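Local coordinates for protein Phenylalanine/tyrosine ammonia-lyase (Rhodosporidium toruloides, PDB 1Y2M) that catalyses the non-oxidative deamination of L-phenylalanine and L-tyrosine to trans-cinnamic acid and p-coumaric acid, the committing step of phenylpropanoid pathways, at residues Leu291-Leu296 with Lys434-Gln439; Thr297-Glu302 with Thr526-Val531. One frame throughout, in Å; residues are numbered along the deposited sequence.

In the fold
Helix 273-303 supplies the first partner of both contacts, Leu291-Leu296 followed at once by Thr297-Glu302. With 137 residues in between, counted from Leu296 and more than half of them helical, Lys434-Gln439 on helix 416-443 closes interaction 1. After helix 468-484 comes the long helix 506-560, whose residues Thr526-Val531 close interaction 2 across 223 intervening residues. The two closures cross, since their segments alternate along the chain. Their centres lie 8 Å apart, and they touch: Gln439 of interaction 1 probably hydrogen-bonds Thr297 of interaction 2, and Asn436 packs on His527. Together they tie helices 416-443 and 506-560 to helix 273-303, which runs at a small angle to each where they meet.

Interaction 1. Residues Leu291-Leu296 with Lys434-Gln439; sequences LLSQSL and KLNFTQ
Ser293 and Asn436 join two helices in the central helical bundle of the PAL/histidase fold; the axes of the two segments approach to 10.4 Å at 22°. Ser293 OG donates to Asn436 OD1 over 2.6 Å, in the carbonyl plane and on a lone pair, with a C=O...donor angle of 118°. The same amide reaches back through its other end: Asn436 ND2 makes a weak bond of 3.4 Å to Ser293 O, so both the hydroxyl and the backbone carbonyl of one serine are engaged. Ser293 carries OG anti to its own nitrogen (chi1 178°), which swings the hydroxyl out to meet OD1. Leu296 adds an apolar border, its CB 4.0 Å from Asn436 ND2.

Asn436 ND2 has a second weak bond, 3.0 Å to OE1 of Gln439, about one turn on in helix 416-443, helping to fix which way round the amide lies. Gln439 is in turn held through NE2 by Thr297 OG1 and Pro364 O. An alanine in place of Asn436 would probably leave the buried Ser293 hydroxyl without its acceptor and Gln439 OE1 without this donor, opening a gap between the helices.

Farther out, Leu372 of helix 368-391 packs against both Ser293 and Leu435, while Leu524 of helix 506-560 touches Asn436. Leu435 also meets Val502 of a second subunit, and Lys434 NZ bonds to Val492 O of that subunit and Gln493 OE1 of a third, placing this helix at the tetramer's internal interfaces. Within helix 416-443, Leu435 O accepts both the Gln439 amide and the Thr438 hydroxyl, Thr438 OG1 lying 2.8 Å from that oxygen.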
loop_
_atom_site.group_PDB
_atom_site.type_symbol
_atom_site.label_atom_id
_atom_site.label_comp_id
_atom_site.label_asym_id
_atom_site.label_seq_id
_atom_site.Cartn_x
_atom_site.Cartn_y
_atom_site.Cartn_z
ATOM N N LEU B 291 16.876 3.562 -19.644
ATOM C CA LEU B 291 17.743 3.213 -20.793
ATOM C C LEU B 291 18.645 2.047 -20.450
ATOM O O LEU B 291 18.886 1.155 -21.261
ATOM C CB LEU B 291 18.540 4.416 -21.289
ATOM C CG LEU B 291 17.695 5.541 -21.929
ATOM C CD1 LEU B 291 18.626 6.645 -22.480
ATOM C CD2 LEU B 291 16.807 5.027 -23.036
ATOM N N LEU B 292 19.145 2.025 -19.236
ATOM C CA LEU B 292 19.999 0.907 -18.781
ATOM C C LEU B 292 19.229 -0.425 -18.749
ATOM O O LEU B 292 19.755 -1.483 -19.077
ATOM C CB LEU B 292 20.649 1.239 -17.442
ATOM C CG LEU B 292 21.491 0.160 -16.752
ATOM C CD1 LEU B 292 22.673 -0.259 -17.670
ATOM C CD2 LEU B 292 21.998 0.580 -15.389
ATOM N N SER B 293 17.962 -0.369 -18.369
ATOM C CA SER B 293 17.082 -1.547 -18.360
ATOM C C SER B 293 16.977 -2.143 -19.771
ATOM O O SER B 293 16.976 -3.361 -19.958
ATOM C CB SER B 293 15.684 -1.160 -17.877
ATOM O OG SER B 293 14.868 -2.323 -17.923
ATOM N N GLN B 294 16.882 -1.264 -20.759
ATOM C CA GLN B 294 16.789 -1.678 -22.166
ATOM C C GLN B 294 18.108 -2.310 -22.637
ATOM O O GLN B 294 18.142 -3.340 -23.321
ATOM C CB GLN B 294 16.434 -0.490 -23.028
ATOM C CG GLN B 294 14.991 -0.120 -22.775
ATOM C CD GLN B 294 14.524 1.102 -23.539
ATOM O OE1 GLN B 294 14.704 1.163 -24.750
ATOM N NE2 GLN B 294 13.923 2.048 -22.857
ATOM N N SER B 295 19.196 -1.668 -22.262
ATOM C CA SER B 295 20.521 -2.183 -22.564
ATOM C C SER B 295 20.767 -3.568 -21.955
ATOM O O SER B 295 21.285 -4.482 -22.596
ATOM C CB SER B 295 21.611 -1.176 -22.147
ATOM O OG SER B 295 21.487 0.047 -22.894
ATOM N N LEU B 296 20.360 -3.738 -20.702
ATOM C CA LEU B 296 20.478 -5.002 -20.013
ATOM C C LEU B 296 19.582 -6.061 -20.623
ATOM O O LEU B 296 19.983 -7.212 -20.719
ATOM C CB LEU B 296 20.120 -4.807 -18.545
ATOM C CG LEU B 296 21.200 -4.117 -17.735
ATOM C CD1 LEU B 296 20.678 -3.750 -16.392
ATOM C CD2 LEU B 296 22.368 -5.049 -17.571
ATOM N N LYS B 434 11.142 -5.216 -11.440
ATOM C CA LYS B 434 10.576 -6.544 -11.603
ATOM C C LYS B 434 11.013 -7.177 -12.925
ATOM O O LYS B 434 11.417 -8.326 -12.944
ATOM C CB LYS B 434 9.060 -6.473 -11.471
ATOM C CG LYS B 434 8.409 -7.821 -11.604
ATOM C CD LYS B 434 8.717 -8.783 -10.466
ATOM C CE LYS B 434 7.921 -10.074 -10.651
ATOM N NZ LYS B 434 7.921 -11.073 -9.496
ATOM N N LEU B 435 11.011 -6.424 -14.020
ATOM C CA LEU B 435 11.476 -6.963 -15.298
ATOM C C LEU B 435 12.902 -7.461 -15.263
ATOM O O LEU B 435 13.203 -8.620 -15.593
ATOM C CB LEU B 435 11.368 -5.888 -16.383
ATOM C CG LEU B 435 11.684 -6.428 -17.798
ATOM C CD1 LEU B 435 10.628 -7.545 -18.199
ATOM C CD2 LEU B 435 11.721 -5.329 -18.807
ATOM N N ASN B 436 13.805 -6.578 -14.878
ATOM C CA ASN B 436 15.205 -6.959 -14.903
ATOM C C ASN B 436 15.465 -8.050 -13.855
ATOM O O ASN B 436 16.293 -8.923 -14.071
ATOM C CB ASN B 436 16.117 -5.731 -14.717
ATOM C CG ASN B 436 16.001 -4.770 -15.900
ATOM O OD1 ASN B 436 15.483 -3.704 -15.761
ATOM N ND2 ASN B 436 16.460 -5.193 -17.089
ATOM N N PHE B 437 14.792 -8.023 -12.716
ATOM C CA PHE B 437 14.988 -9.137 -11.751
ATOM C C PHE B 437 14.603 -10.461 -12.461
ATOM O O PHE B 437 15.279 -11.475 -12.345
ATOM C CB PHE B 437 14.057 -8.966 -10.564
ATOM C CG PHE B 437 13.910 -10.203 -9.734
ATOM C CD1 PHE B 437 14.966 -10.706 -9.006
ATOM C CD2 PHE B 437 12.726 -10.876 -9.727
ATOM C CE1 PHE B 437 14.841 -11.865 -8.267
ATOM C CE2 PHE B 437 12.584 -12.060 -9.011
ATOM C CZ PHE B 437 13.653 -12.540 -8.272
ATOM N N THR B 438 13.452 -10.484 -13.117
ATOM C CA THR B 438 12.985 -11.735 -13.740
ATOM C C THR B 438 13.904 -12.186 -14.850
ATOM O O THR B 438 14.164 -13.410 -15.024
ATOM C CB THR B 438 11.542 -11.704 -14.306
ATOM O OG1 THR B 438 11.403 -10.747 -15.374
ATOM C CG2 THR B 438 10.561 -11.360 -13.202
ATOM N N GLN B 439 14.472 -11.226 -15.569
ATOM C CA GLN B 439 15.524 -11.585 -16.599
ATOM C C GLN B 439 16.748 -12.208 -15.941
ATOM O O GLN B 439 17.268 -13.243 -16.412
ATOM C CB GLN B 439 15.976 -10.352 -17.392
ATOM C CG GLN B 439 14.918 -9.751 -18.267
ATOM C CD GLN B 439 15.318 -8.419 -18.846
ATOM O OE1 GLN B 439 16.367 -7.873 -18.469
ATOM N NE2 GLN B 439 14.484 -7.865 -19.752
#

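Interaction 2. Residues Thr297-Glu302 with Thr526-Val531; sequences TAMTVE and THLYCV
With CG anti to the backbone nitrogen (chi1 -172°), the imidazole of His527 extends from helix 506-560 to Thr300 on helix 273-303. Thr300 turns OG1 beside its own nitrogen (chi1 -53°), where the hydroxyl can meet both this ring and the carbonyl one turn back. The two helices are neighbours in the helical core typical of the PAL/histidase family, and the axes of the two segments come within 10.2 Å. His527 NE2 donates to Thr300 OG1 over 2.8 Å; the oxygen sits at the ring edge, tilted somewhat from the plane, and the N-H...acceptor angle is a bent 143°. The side chains cross at about a right angle. Thr300 OG1 also hydrogen-bonds Leu296 O, so two partners grip this buried hydroxyl.

Beside the polar link, Val531 points toward helix 273-303 and lies against its backbone at Met299 and Thr300. Its CG2 branch stands 3.6 Å from Thr300 N, and it lies 3.9 Å from CB of selenomethionine Met299. The Met299 chain then bends at chi3, and its selenium makes a looser apolar contact with Leu528 CD1.

Gln439 of helix 416-443 also packs on His527, and Met443 on Val531, so a third helix backs the pair. The side chain of Thr300 is about 11 Å from that of Arg366, a probable cinnamate-binding residue. Val531 CG2 comes closest to the Met299 carbonyl, 3.4 Å from its O.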
loop_
_atom_site.group_PDB
_atom_site.type_symbol
_atom_site.label_atom_id
_atom_site.label_comp_id
_atom_site.label_asym_id
_atom_site.label_seq_id
_atom_site.Cartn_x
_atom_site.Cartn_y
_atom_site.Cartn_z
ATOM N N THR B 297 18.403 -5.681 -21.086
ATOM C CA THR B 297 17.542 -6.574 -21.845
ATOM C C THR B 297 18.287 -7.151 -23.074
ATOM O O THR B 297 18.306 -8.366 -23.291
ATOM C CB THR B 297 16.218 -5.878 -22.277
ATOM O OG1 THR B 297 15.473 -5.503 -21.120
ATOM C CG2 THR B 297 15.369 -6.851 -23.089
ATOM N N ALA B 298 18.899 -6.261 -23.844
ATOM C CA ALA B 298 19.644 -6.652 -25.057
ATOM C C ALA B 298 20.789 -7.608 -24.649
ATOM O O ALA B 298 20.967 -8.708 -25.240
ATOM C CB ALA B 298 20.178 -5.451 -25.770
HETATM N N MSE B 299 21.554 -7.239 -23.630
HETATM C CA MSE B 299 22.724 -8.074 -23.258
HETATM C C MSE B 299 22.323 -9.427 -22.721
HETATM O O MSE B 299 23.020 -10.441 -22.865
HETATM C CB MSE B 299 23.620 -7.298 -22.318
HETATM C CG MSE B 299 24.142 -6.123 -23.005
HETATM SE SE MSE B 299 25.431 -5.123 -21.908
HETATM C CE MSE B 299 26.969 -6.098 -22.374
ATOM N N THR B 300 21.182 -9.443 -22.050
ATOM C CA THR B 300 20.606 -10.727 -21.597
ATOM C C THR B 300 20.154 -11.602 -22.762
ATOM O O THR B 300 20.305 -12.828 -22.728
ATOM C CB THR B 300 19.497 -10.510 -20.557
ATOM O OG1 THR B 300 19.978 -9.689 -19.463
ATOM C CG2 THR B 300 19.003 -11.838 -19.986
ATOM N N VAL B 301 19.540 -11.013 -23.790
ATOM C CA VAL B 301 19.163 -11.814 -24.955
ATOM C C VAL B 301 20.456 -12.444 -25.497
ATOM O O VAL B 301 20.481 -13.628 -25.856
ATOM C CB VAL B 301 18.458 -10.957 -26.045
ATOM C CG1 VAL B 301 18.285 -11.738 -27.336
ATOM C CG2 VAL B 301 17.085 -10.418 -25.561
ATOM N N GLU B 302 21.538 -11.663 -25.534
ATOM C CA GLU B 302 22.814 -12.200 -26.031
ATOM C C GLU B 302 23.345 -13.344 -25.143
ATOM O O GLU B 302 23.640 -14.428 -25.613
ATOM C CB GLU B 302 23.852 -11.078 -26.163
ATOM C CG GLU B 302 23.497 -10.076 -27.236
ATOM C CD GLU B 302 24.651 -9.095 -27.469
ATOM O OE1 GLU B 302 24.842 -8.251 -26.580
ATOM O OE2 GLU B 302 25.391 -9.182 -28.504
ATOM N N THR B 526 23.881 -4.954 -10.205
ATOM C CA THR B 526 23.941 -6.414 -10.018
ATOM C C THR B 526 23.714 -7.190 -11.330
ATOM O O THR B 526 24.441 -8.126 -11.700
ATOM C CB THR B 526 22.920 -6.809 -8.937
ATOM O OG1 THR B 526 23.341 -6.236 -7.698
ATOM C CG2 THR B 526 22.734 -8.311 -8.767
ATOM N N HIS B 527 22.652 -6.841 -12.027
ATOM C CA HIS B 527 22.335 -7.478 -13.296
ATOM C C HIS B 527 23.495 -7.276 -14.275
ATOM O O HIS B 527 23.882 -8.198 -15.015
ATOM C CB HIS B 527 21.004 -6.897 -13.795
ATOM C CG HIS B 527 20.423 -7.576 -15.017
ATOM N ND1 HIS B 527 19.212 -7.203 -15.567
ATOM C CD2 HIS B 527 20.894 -8.587 -15.791
ATOM C CE1 HIS B 527 18.967 -7.971 -16.620
ATOM N NE2 HIS B 527 19.978 -8.803 -16.791
ATOM N N LEU B 528 23.983 -6.056 -14.401
ATOM C CA LEU B 528 25.107 -5.803 -15.309
ATOM C C LEU B 528 26.335 -6.629 -14.939
ATOM O O LEU B 528 26.957 -7.241 -15.817
ATOM C CB LEU B 528 25.456 -4.312 -15.298
ATOM C CG LEU B 528 26.532 -3.795 -16.253
ATOM C CD1 LEU B 528 26.325 -4.314 -17.678
ATOM C CD2 LEU B 528 26.523 -2.247 -16.248
ATOM N N TYR B 529 26.643 -6.707 -13.648
ATOM C CA TYR B 529 27.751 -7.572 -13.201
ATOM C C TYR B 529 27.543 -8.986 -13.736
ATOM O O TYR B 529 28.457 -9.592 -14.314
ATOM C CB TYR B 529 27.857 -7.565 -11.681
ATOM C CG TYR B 529 28.892 -8.539 -11.181
ATOM C CD1 TYR B 529 30.216 -8.150 -10.974
ATOM C CD2 TYR B 529 28.548 -9.840 -10.927
ATOM C CE1 TYR B 529 31.152 -9.055 -10.547
ATOM C CE2 TYR B 529 29.510 -10.762 -10.514
ATOM C CZ TYR B 529 30.791 -10.372 -10.323
ATOM O OH TYR B 529 31.725 -11.315 -9.890
ATOM N N CYS B 530 26.336 -9.512 -13.520
ATOM C CA CYS B 530 26.048 -10.925 -13.875
ATOM C C CYS B 530 26.042 -11.184 -15.384
ATOM O O CYS B 530 26.623 -12.178 -15.865
ATOM C CB CYS B 530 24.788 -11.412 -13.264
ATOM S SG CYS B 530 24.748 -11.473 -11.473
ATOM N N VAL B 531 25.386 -10.297 -16.133
ATOM C CA VAL B 531 25.265 -10.519 -17.577
ATOM C C VAL B 531 26.634 -10.542 -18.225
ATOM O O VAL B 531 26.868 -11.241 -19.195
ATOM C CB VAL B 531 24.257 -9.517 -18.253
ATOM C CG1 VAL B 531 24.928 -8.152 -18.489
ATOM C CG2 VAL B 531 23.709 -10.085 -19.564
#